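Local coordinates for SWD1-like protein (Myceliophthora thermophila, PDB 6E29) that probably serves, through its WD40 beta-propeller domain, as a protein-binding subunit of the COMPASS histone H3 lysine methyltransferase complex, at residues A85-V91 and V105-V111. Numbering follows the deposited sequence.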
ATOM      1  N   ALA B  85      -9.811   3.190   4.347  1.00 29.88           N
ATOM      2  CA  ALA B  85      -9.321   4.465   4.840  1.00 30.53           C
ATOM      3  C   ALA B  85      -9.643   5.541   3.817  1.00 33.09           C
ATOM      4  O   ALA B  85      -9.762   5.237   2.635  1.00 36.50           O
ATOM      5  CB  ALA B  85      -7.806   4.405   5.071  1.00 28.68           C
ATOM      6  N   CYS B  86      -9.756   6.803   4.249  1.00 33.58           N
ATOM      7  CA  CYS B  86     -10.132   7.854   3.309  1.00 40.91           C
ATOM      8  C   CYS B  86      -9.315   9.113   3.537  1.00 43.66           C
ATOM      9  O   CYS B  86      -8.622   9.259   4.540  1.00 33.74           O
ATOM     10  CB  CYS B  86     -11.634   8.191   3.402  1.00 42.08           C
ATOM     11  SG  CYS B  86     -12.155   9.016   4.907  1.00 40.44           S
ATOM     12  N   GLN B  87      -9.440  10.053   2.598  1.00 38.68           N
ATOM     13  CA  GLN B  87      -8.844  11.370   2.767  1.00 46.20           C
ATOM     14  C   GLN B  87      -9.555  12.192   3.818  1.00 50.19           C
ATOM     15  O   GLN B  87      -9.023  13.234   4.222  1.00 48.95           O
ATOM     16  CB  GLN B  87      -8.859  12.140   1.450  1.00 40.44           C
ATOM     17  CG  GLN B  87      -7.893  11.608   0.430  1.00 43.85           C
ATOM     18  CD  GLN B  87      -8.045  12.253  -0.934  1.00 59.93           C
ATOM     19  OE1 GLN B  87      -9.017  12.980  -1.202  1.00 60.45           O
ATOM     20  NE2 GLN B  87      -7.079  11.993  -1.816  1.00 58.21           N
ATOM     21  N   GLY B  88     -10.748  11.769   4.233  1.00 49.32           N
ATOM     22  CA  GLY B  88     -11.496  12.483   5.247  1.00 52.76           C
ATOM     23  C   GLY B  88     -11.130  12.072   6.656  1.00 50.76           C
ATOM     24  O   GLY B  88     -11.954  12.236   7.564  1.00 54.10           O
ATOM     25  N   TRP B  89      -9.919  11.510   6.839  1.00 42.44           N
ATOM     26  CA  TRP B  89      -9.277  11.266   8.146  1.00 45.02           C
ATOM     27  C   TRP B  89      -9.774  10.012   8.867  1.00 54.39           C
ATOM     28  O   TRP B  89      -9.520   9.846  10.056  1.00 49.42           O
ATOM     29  CB  TRP B  89      -9.436  12.453   9.121  1.00 41.74           C
ATOM     30  CG  TRP B  89      -9.116  13.811   8.568  1.00 50.80           C
ATOM     31  CD1 TRP B  89      -8.705  14.115   7.289  1.00 50.95           C
ATOM     32  CD2 TRP B  89      -9.163  15.060   9.277  1.00 58.07           C
ATOM     33  NE1 TRP B  89      -8.507  15.471   7.164  1.00 61.73           N
ATOM     34  CE2 TRP B  89      -8.779  16.073   8.365  1.00 59.96           C
ATOM     35  CE3 TRP B  89      -9.494  15.421  10.592  1.00 51.15           C
ATOM     36  CZ2 TRP B  89      -8.705  17.423   8.731  1.00 55.77           C
ATOM     37  CZ3 TRP B  89      -9.410  16.758  10.957  1.00 58.22           C
ATOM     38  CH2 TRP B  89      -9.019  17.743  10.030  1.00 69.12           C
ATOM     39  N   LYS B  90     -10.485   9.113   8.212  1.00 41.92           N
ATOM     40  CA  LYS B  90     -11.139   8.026   8.918  1.00 42.46           C
ATOM     41  C   LYS B  90     -10.638   6.667   8.441  1.00 49.74           C
ATOM     42  O   LYS B  90     -10.255   6.481   7.275  1.00 35.51           O
ATOM     43  CB  LYS B  90     -12.661   8.107   8.728  1.00 46.23           C
ATOM     44  CG  LYS B  90     -13.253   9.451   9.112  1.00 57.57           C
ATOM     45  CD  LYS B  90     -14.748   9.574   8.701  1.00 61.46           C
ATOM     46  CE  LYS B  90     -15.674   8.648   9.469  1.00 67.20           C
ATOM     47  NZ  LYS B  90     -17.089   8.759   8.975  1.00 55.33           N
ATOM     48  N   VAL B  91     -10.637   5.718   9.369  1.00 36.94           N
ATOM     49  CA  VAL B  91     -10.394   4.301   9.095  1.00 35.61           C
ATOM     50  C   VAL B  91     -11.555   3.507   9.700  1.00 42.46           C
ATOM     51  O   VAL B  91     -11.931   3.735  10.865  1.00 41.16           O
ATOM     52  CB  VAL B  91      -9.049   3.832   9.687  1.00 39.82           C
ATOM     53  CG1 VAL B  91      -8.874   2.346   9.511  1.00 33.50           C
ATOM     54  CG2 VAL B  91      -7.877   4.548   9.022  1.00 32.71           C
ATOM     55  N   VAL B 105     -12.172   4.445  13.470  1.00 43.52           N
ATOM     56  CA  VAL B 105     -11.118   5.244  14.093  1.00 53.90           C
ATOM     57  C   VAL B 105     -10.918   6.515  13.273  1.00 47.75           C
ATOM     58  O   VAL B 105     -10.680   6.442  12.059  1.00 51.14           O
ATOM     59  CB  VAL B 105      -9.800   4.452  14.201  1.00 47.90           C
ATOM     60  CG1 VAL B 105      -8.704   5.285  14.944  1.00 41.62           C
ATOM     61  CG2 VAL B 105     -10.040   3.095  14.877  1.00 42.17           C
ATOM     62  N   ARG B 106     -11.034   7.675  13.932  1.00 44.32           N
ATOM     63  CA  ARG B 106     -10.871   8.977  13.290  1.00 46.80           C
ATOM     64  C   ARG B 106      -9.554   9.630  13.703  1.00 56.91           C
ATOM     65  O   ARG B 106      -9.255   9.747  14.898  1.00 50.94           O
ATOM     66  CB  ARG B 106     -12.053   9.896  13.621  1.00 47.04           C
ATOM     67  CG  ARG B 106     -13.387   9.196  13.357  1.00 53.73           C
ATOM     68  CD  ARG B 106     -14.577  10.085  13.708  1.00 76.55           C
ATOM     69  NE  ARG B 106     -15.407   9.475  14.754  1.00 81.26           N
ATOM     70  CZ  ARG B 106     -16.288   8.508  14.526  1.00 81.75           C
ATOM     71  NH1 ARG B 106     -16.447   8.069  13.296  1.00 70.72           N
ATOM     72  NH2 ARG B 106     -17.018   7.993  15.521  1.00 75.02           N
ATOM     73  N   PHE B 107      -8.785  10.076  12.720  1.00 41.62           N
ATOM     74  CA  PHE B 107      -7.499  10.713  12.974  1.00 44.40           C
ATOM     75  C   PHE B 107      -7.637  12.223  12.795  1.00 47.93           C
ATOM     76  O   PHE B 107      -8.735  12.750  12.642  1.00 46.02           O
ATOM     77  CB  PHE B 107      -6.418  10.123  12.061  1.00 46.89           C
ATOM     78  CG  PHE B 107      -6.130   8.670  12.324  1.00 47.49           C
ATOM     79  CD1 PHE B 107      -6.766   7.679  11.582  1.00 59.30           C
ATOM     80  CD2 PHE B 107      -5.260   8.291  13.345  1.00 42.01           C
ATOM     81  CE1 PHE B 107      -6.533   6.331  11.835  1.00 50.34           C
ATOM     82  CE2 PHE B 107      -5.013   6.941  13.605  1.00 46.15           C
ATOM     83  CZ  PHE B 107      -5.658   5.952  12.831  1.00 41.31           C
ATOM     84  N   ARG B 108      -6.517  12.940  12.785  1.00 43.94           N
ATOM     85  CA  ARG B 108      -6.543  14.391  12.626  1.00 63.44           C
ATOM     86  C   ARG B 108      -5.984  14.832  11.273  1.00 57.27           C
ATOM     87  O   ARG B 108      -5.610  15.999  11.105  1.00 49.07           O
ATOM     88  CB  ARG B 108      -5.781  15.067  13.768  1.00 63.69           C
ATOM     89  CG  ARG B 108      -5.814  14.320  15.107  1.00 58.24           C
ATOM     90  CD  ARG B 108      -4.875  14.990  16.137  1.00 80.72           C
ATOM     91  NE  ARG B 108      -3.520  15.187  15.588  1.00 86.44           N
ATOM     92  CZ  ARG B 108      -2.400  14.626  16.061  1.00 79.79           C
ATOM     93  NH1 ARG B 108      -2.434  13.830  17.126  1.00 77.28           N
ATOM     94  NH2 ARG B 108      -1.227  14.874  15.479  1.00 60.49           N
ATOM     95  N   ALA B 109      -5.972  13.933  10.295  1.00 44.05           N
ATOM     96  CA  ALA B 109      -5.249  14.131   9.049  1.00 46.06           C
ATOM     97  C   ALA B 109      -5.702  13.077   8.052  1.00 39.26           C
ATOM     98  O   ALA B 109      -6.148  11.984   8.445  1.00 39.52           O
ATOM     99  CB  ALA B 109      -3.728  14.045   9.267  1.00 46.63           C
ATOM    100  N   PRO B 110      -5.605  13.368   6.757  1.00 56.93           N
ATOM    101  CA  PRO B 110      -5.879  12.348   5.734  1.00 37.65           C
ATOM    102  C   PRO B 110      -5.013  11.109   5.930  1.00 42.45           C
ATOM    103  O   PRO B 110      -3.849  11.189   6.339  1.00 36.07           O
ATOM    104  CB  PRO B 110      -5.521  13.053   4.416  1.00 39.06           C
ATOM    105  CG  PRO B 110      -5.686  14.544   4.734  1.00 40.74           C
ATOM    106  CD  PRO B 110      -5.287  14.692   6.180  1.00 53.37           C
ATOM    107  N   VAL B 111      -5.570   9.955   5.580  1.00 35.15           N
ATOM    108  CA  VAL B 111      -4.876   8.683   5.742  1.00 33.78           C
ATOM    109  C   VAL B 111      -4.267   8.314   4.394  1.00 39.80           C
ATOM    110  O   VAL B 111      -4.994   8.152   3.407  1.00 31.12           O
ATOM    111  CB  VAL B 111      -5.824   7.587   6.271  1.00 35.42           C
ATOM    112  CG1 VAL B 111      -5.056   6.303   6.628  1.00 30.20           C
ATOM    113  CG2 VAL B 111      -6.657   8.086   7.514  1.00 33.69           C
TER
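The indole of Trp89 lies with one face on the backbone of Arg108 and Ala109, the Arg108 carbonyl carbon 3.6 Å from Trp89 CE3. Pro110 CD lies 3.5 Å from Trp89 NE1. The Phe107 ring meets Trp89 O and Val91 CG2 at its edge, the latter 3.6 Å from Phe107 CE1, and Lys90 CE meets the edge of the Arg106 guanidinium in its plane. A chi1 of -48°, with CG beside the backbone N, lays the Trp89 ring against the loop. Val111 CG2 packs on Val91 CG2, 4.0 Å away. Replacing Phe107 by alanine is likely to leave that Val91 methyl with a gap beside it. Phe107 N donates an almost straight bond to Trp89 O (2.8 Å, 175°), prolonging the antiparallel ladder in which Val91 and Val105 form a hydrogen-bonded pair. On the sheet face opposite these valines, Lys90 NZ lies 4.4 Å from Arg106 NH1; the first hydrogen-bonds Gly65 O, the second forms a salt bridge with Glu104, which probably eases the like charges. Val111 N bonds Cys86 O (3.3 Å). Thus the Cys86-Trp89 turn between strands 81-86 and 90-95, with strand 100-106, joins residues 107-110 and strand 111-117 of the next propeller blade, whose Phe124 touches Val91, Val105 and Phe107.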